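Local coordinates for protein lithostathine (Homo sapiens, PDB 1QDD) that might inhibit spontaneous calcium carbonate precipitation and may take part in pancreas and brain regeneration, as a secreted protein of C-type lectin fold, at residues A[17-29]-A[56-68]. The protein carries 1 engineered substitution. Numbering follows the deposited sequence.
Sequences GTNAYRSYCYYFN and QAEGAFVASLIKE
Phe61 of helix 56-68 and Tyr21 of the β-hairpin 19-29 lie almost flat against each other, an offset stack with planes only 16° apart and ring centroids 4.9 Å from one another. The two side chains run past each other in opposite directions, so each ring also receives the other's methylene: Tyr21 CB sits 3.6 Å from the centroid of the Phe61 ring, nearly on its normal, and Phe61 CB lies 4.3 Å from the Tyr21 centroid, over the face. CG is anti to the backbone N in both residues, which lays each ring on the carbonyl side of its own backbone and beneath the other's CB. The other face of Tyr21 is covered by Arg22 CG, which leaves its ring sandwiched. Phe61 also turns an edge to the face of Tyr26, planes at 66°, with CE2 3.7 Å from Tyr26 CD1, completing a three-ring cluster.

Further along the helix, Leu65 divides its two methyls. CD2 packs on Tyr26 CB at 3.9 Å and reaches the backbone N of Tyr27, while CD1 lies 3.8 Å from Asn19 OD1, against the side-chain amide. The methyls thus carry the seam from the aromatic cluster toward Phe28, which rests on Ile66. The interface joins the N-terminal hairpin of the C-type lectin domain to its second helix.

A single hydrogen bond crosses this largely apolar seam. Tyr26 OH donates to Glu58 OE2 over 2.6 Å, using the anti side of the carboxylate, 31° out of its plane. Lys141 forms a salt bridge to the same oxygen, and the backbone N of Leu54 bonds to OE1. With both oxygens engaged, the buried carboxylate is probably kept ionised; its bond holds the hydroxyl end of the Tyr26 ring, and Phe61 CE2 over the face helps to set the tilt.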
loop_
_atom_site.group_PDB
_atom_site.type_symbol
_atom_site.label_atom_id
_atom_site.label_comp_id
_atom_site.label_asym_id
_atom_site.label_seq_id
_atom_site.Cartn_x
_atom_site.Cartn_y
_atom_site.Cartn_z
ATOM N N GLY A 17 4.752 16.421 -1.488
ATOM C CA GLY A 17 5.110 15.225 -0.754
ATOM C C GLY A 17 4.388 13.970 -1.216
ATOM O O GLY A 17 4.667 12.877 -0.738
ATOM N N THR A 18 3.415 14.126 -2.115
ATOM C CA THR A 18 2.650 12.990 -2.642
ATOM C C THR A 18 2.781 12.959 -4.159
ATOM O O THR A 18 3.115 13.961 -4.804
ATOM C CB THR A 18 1.185 12.965 -2.201
ATOM O OG1 THR A 18 0.411 13.913 -2.957
ATOM C CG2 THR A 18 0.976 13.226 -0.721
ATOM N N ASN A 19 2.626 11.780 -4.752
ATOM C CA ASN A 19 2.831 11.574 -6.180
ATOM C C ASN A 19 1.611 10.969 -6.861
ATOM O O ASN A 19 0.988 10.034 -6.348
ATOM C CB ASN A 19 4.031 10.644 -6.379
ATOM C CG ASN A 19 5.376 11.299 -6.139
ATOM O OD1 ASN A 19 5.747 11.567 -5.002
ATOM N ND2 ASN A 19 6.119 11.565 -7.208
ATOM N N ALA A 20 1.321 11.455 -8.068
ATOM C CA ALA A 20 0.181 10.997 -8.847
ATOM C C ALA A 20 0.448 9.759 -9.691
ATOM O O ALA A 20 1.479 9.669 -10.350
ATOM C CB ALA A 20 -0.271 12.125 -9.786
ATOM N N TYR A 21 -0.542 8.876 -9.770
ATOM C CA TYR A 21 -0.579 7.770 -10.710
ATOM C C TYR A 21 -2.049 7.423 -10.949
ATOM O O TYR A 21 -2.798 7.120 -10.027
ATOM C CB TYR A 21 0.193 6.540 -10.217
ATOM C CG TYR A 21 0.123 5.345 -11.151
ATOM C CD1 TYR A 21 0.833 5.314 -12.344
ATOM C CD2 TYR A 21 -0.681 4.254 -10.849
ATOM C CE1 TYR A 21 0.735 4.233 -13.207
ATOM C CE2 TYR A 21 -0.781 3.168 -11.701
ATOM C CZ TYR A 21 -0.055 3.159 -12.872
ATOM O OH TYR A 21 -0.170 2.077 -13.726
ATOM N N ARG A 22 -2.503 7.585 -12.191
ATOM C CA ARG A 22 -3.849 7.218 -12.596
ATOM C C ARG A 22 -4.964 7.617 -11.646
ATOM O O ARG A 22 -5.696 6.769 -11.116
ATOM C CB ARG A 22 -3.939 5.696 -12.817
ATOM C CG ARG A 22 -3.328 5.238 -14.119
ATOM C CD ARG A 22 -3.922 3.944 -14.638
ATOM N NE ARG A 22 -2.991 3.113 -15.361
ATOM C CZ ARG A 22 -1.839 3.332 -15.956
ATOM N NH1 ARG A 22 -1.217 4.502 -16.008
ATOM N NH2 ARG A 22 -1.211 2.309 -16.540
ATOM N N SER A 23 -5.147 8.899 -11.400
ATOM C CA SER A 23 -6.232 9.455 -10.609
ATOM C C SER A 23 -6.129 9.319 -9.102
ATOM O O SER A 23 -6.994 9.814 -8.370
ATOM C CB SER A 23 -7.579 8.908 -11.124
ATOM O OG SER A 23 -7.711 9.198 -12.509
ATOM N N TYR A 24 -5.070 8.710 -8.570
ATOM C CA TYR A 24 -4.849 8.583 -7.135
ATOM C C TYR A 24 -3.514 9.236 -6.782
ATOM O O TYR A 24 -2.652 9.478 -7.637
ATOM C CB TYR A 24 -4.852 7.107 -6.716
ATOM C CG TYR A 24 -6.238 6.497 -6.655
ATOM C CD1 TYR A 24 -6.889 6.054 -7.796
ATOM C CD2 TYR A 24 -6.881 6.342 -5.442
ATOM C CE1 TYR A 24 -8.170 5.531 -7.732
ATOM C CE2 TYR A 24 -8.156 5.797 -5.349
ATOM C CZ TYR A 24 -8.785 5.402 -6.509
ATOM O OH TYR A 24 -10.058 4.863 -6.421
ATOM N N CYS A 25 -3.346 9.557 -5.502
ATOM C CA CYS A 25 -2.119 10.124 -4.936
ATOM C C CYS A 25 -1.532 9.121 -3.939
ATOM O O CYS A 25 -2.271 8.441 -3.231
ATOM C CB CYS A 25 -2.368 11.454 -4.236
ATOM S SG CYS A 25 -3.165 12.726 -5.240
ATOM N N TYR A 26 -0.203 9.024 -3.952
ATOM C CA TYR A 26 0.517 8.042 -3.145
ATOM C C TYR A 26 1.678 8.645 -2.366
ATOM O O TYR A 26 2.303 9.586 -2.878
ATOM C CB TYR A 26 1.117 6.995 -4.106
ATOM C CG TYR A 26 0.196 6.173 -4.966
ATOM C CD1 TYR A 26 -0.457 6.742 -6.069
ATOM C CD2 TYR A 26 -0.015 4.812 -4.743
ATOM C CE1 TYR A 26 -1.302 6.017 -6.880
ATOM C CE2 TYR A 26 -0.858 4.077 -5.561
ATOM C CZ TYR A 26 -1.489 4.676 -6.622
ATOM O OH TYR A 26 -2.333 3.981 -7.471
ATOM N N TYR A 27 2.036 8.076 -1.219
ATOM C CA TYR A 27 3.238 8.533 -0.520
ATOM C C TYR A 27 3.781 7.433 0.383
ATOM O O TYR A 27 3.048 6.594 0.904
ATOM C CB TYR A 27 3.043 9.803 0.308
ATOM C CG TYR A 27 1.968 9.746 1.359
ATOM C CD1 TYR A 27 2.256 9.403 2.666
ATOM C CD2 TYR A 27 0.639 10.014 1.048
ATOM C CE1 TYR A 27 1.267 9.331 3.637
ATOM C CE2 TYR A 27 -0.356 9.965 2.000
ATOM C CZ TYR A 27 -0.034 9.632 3.293
ATOM O OH TYR A 27 -1.028 9.578 4.254
ATOM N N PHE A 28 5.098 7.434 0.575
ATOM C CA PHE A 28 5.829 6.533 1.449
ATOM C C PHE A 28 6.094 7.237 2.783
ATOM O O PHE A 28 6.563 8.396 2.793
ATOM C CB PHE A 28 7.154 6.112 0.805
ATOM C CG PHE A 28 8.081 5.331 1.702
ATOM C CD1 PHE A 28 9.280 5.897 2.117
ATOM C CD2 PHE A 28 7.777 4.057 2.140
ATOM C CE1 PHE A 28 10.152 5.206 2.943
ATOM C CE2 PHE A 28 8.637 3.365 2.960
ATOM C CZ PHE A 28 9.828 3.933 3.368
ATOM N N ASN A 29 5.744 6.662 3.905
ATOM C CA ASN A 29 5.965 7.195 5.251
ATOM C C ASN A 29 6.958 6.290 5.977
ATOM O O ASN A 29 6.683 5.097 6.173
ATOM C CB ASN A 29 4.630 7.274 5.994
ATOM C CG ASN A 29 4.644 8.042 7.291
ATOM O OD1 ASN A 29 3.614 8.542 7.807
ATOM N ND2 ASN A 29 5.794 8.156 7.914
ATOM N N GLN A 56 -0.032 -5.018 -12.413
ATOM C CA GLN A 56 1.426 -5.087 -12.446
ATOM C C GLN A 56 2.013 -3.689 -12.570
ATOM O O GLN A 56 3.025 -3.374 -11.906
ATOM C CB GLN A 56 1.877 -5.965 -13.609
ATOM C CG GLN A 56 3.354 -6.364 -13.577
ATOM C CD GLN A 56 3.643 -7.286 -14.757
ATOM O OE1 GLN A 56 4.481 -7.009 -15.603
ATOM N NE2 GLN A 56 2.864 -8.353 -14.889
ATOM N N ALA A 57 1.434 -2.824 -13.389
ATOM C CA ALA A 57 1.926 -1.461 -13.564
ATOM C C ALA A 57 1.831 -0.630 -12.291
ATOM O O ALA A 57 2.765 0.144 -11.989
ATOM C CB ALA A 57 1.201 -0.785 -14.729
ATOM N N GLU A 58 0.793 -0.805 -11.492
ATOM C CA GLU A 58 0.687 -0.133 -10.196
ATOM C C GLU A 58 1.762 -0.654 -9.246
ATOM O O GLU A 58 2.400 0.157 -8.531
ATOM C CB GLU A 58 -0.713 -0.307 -9.603
ATOM C CG GLU A 58 -0.949 0.525 -8.351
ATOM C CD GLU A 58 -2.381 0.529 -7.883
ATOM O OE1 GLU A 58 -3.121 -0.442 -8.180
ATOM O OE2 GLU A 58 -2.782 1.479 -7.178
ATOM N N GLY A 59 2.048 -1.947 -9.242
ATOM C CA GLY A 59 3.126 -2.506 -8.435
ATOM C C GLY A 59 4.470 -1.909 -8.810
ATOM O O GLY A 59 5.301 -1.610 -7.930
ATOM N N ALA A 60 4.742 -1.711 -10.091
ATOM C CA ALA A 60 5.988 -1.121 -10.569
ATOM C C ALA A 60 6.086 0.327 -10.133
ATOM O O ALA A 60 7.178 0.784 -9.724
ATOM C CB ALA A 60 6.086 -1.261 -12.080
ATOM N N PHE A 61 5.023 1.098 -10.183
ATOM C CA PHE A 61 4.991 2.471 -9.715
ATOM C C PHE A 61 5.323 2.538 -8.229
ATOM O O PHE A 61 6.160 3.355 -7.795
ATOM C CB PHE A 61 3.630 3.117 -10.025
ATOM C CG PHE A 61 3.510 4.494 -9.426
ATOM C CD1 PHE A 61 4.095 5.589 -10.031
ATOM C CD2 PHE A 61 2.850 4.675 -8.223
ATOM C CE1 PHE A 61 4.010 6.845 -9.459
ATOM C CE2 PHE A 61 2.762 5.927 -7.640
ATOM C CZ PHE A 61 3.350 7.005 -8.259
ATOM N N VAL A 62 4.667 1.726 -7.409
ATOM C CA VAL A 62 4.902 1.718 -5.962
ATOM C C VAL A 62 6.337 1.332 -5.626
ATOM O O VAL A 62 7.001 1.989 -4.784
ATOM C CB VAL A 62 3.867 0.822 -5.262
ATOM C CG1 VAL A 62 4.239 0.612 -3.798
ATOM C CG2 VAL A 62 2.454 1.391 -5.374
ATOM N N ALA A 63 6.909 0.347 -6.295
ATOM C CA ALA A 63 8.307 -0.040 -6.084
ATOM C C ALA A 63 9.242 1.122 -6.391
ATOM O O ALA A 63 10.209 1.390 -5.641
ATOM C CB ALA A 63 8.645 -1.278 -6.904
ATOM N N SER A 64 9.007 1.846 -7.472
ATOM C CA SER A 64 9.831 2.983 -7.872
ATOM C C SER A 64 9.747 4.105 -6.856
ATOM O O SER A 64 10.762 4.747 -6.514
ATOM C CB SER A 64 9.420 3.476 -9.259
ATOM O OG SER A 64 8.332 4.367 -9.244
ATOM N N LEU A 65 8.570 4.386 -6.321
ATOM C CA LEU A 65 8.343 5.391 -5.304
ATOM C C LEU A 65 9.140 5.104 -4.048
ATOM O O LEU A 65 9.777 5.992 -3.454
ATOM C CB LEU A 65 6.844 5.454 -4.994
ATOM C CG LEU A 65 6.398 6.566 -4.044
ATOM C CD1 LEU A 65 6.619 7.931 -4.678
ATOM C CD2 LEU A 65 4.928 6.424 -3.678
ATOM N N ILE A 66 9.160 3.862 -3.597
ATOM C CA ILE A 66 9.926 3.461 -2.415
ATOM C C ILE A 66 11.412 3.617 -2.702
ATOM O O ILE A 66 12.165 4.177 -1.877
ATOM C CB ILE A 66 9.563 2.046 -1.951
ATOM C CG1 ILE A 66 8.099 1.965 -1.516
ATOM C CG2 ILE A 66 10.494 1.641 -0.810
ATOM C CD1 ILE A 66 7.555 0.552 -1.441
ATOM N N LYS A 67 11.911 3.127 -3.824
ATOM C CA LYS A 67 13.326 3.237 -4.178
ATOM C C LYS A 67 13.769 4.688 -4.261
ATOM O O LYS A 67 14.851 5.039 -3.744
ATOM C CB LYS A 67 13.588 2.502 -5.492
ATOM C CG LYS A 67 13.677 0.990 -5.383
ATOM C CD LYS A 67 14.482 0.405 -6.540
ATOM C CE LYS A 67 15.889 0.052 -6.088
ATOM N NZ LYS A 67 16.915 0.426 -7.098
ATOM N N GLU A 68 12.982 5.574 -4.835
ATOM C CA GLU A 68 13.305 6.985 -4.976
ATOM C C GLU A 68 13.404 7.739 -3.666
ATOM O O GLU A 68 14.077 8.786 -3.578
ATOM C CB GLU A 68 12.293 7.648 -5.933
ATOM C CG GLU A 68 12.550 7.249 -7.382
ATOM C CD GLU A 68 11.540 7.790 -8.370
ATOM O OE1 GLU A 68 10.711 8.645 -8.000
ATOM O OE2 GLU A 68 11.581 7.364 -9.547
#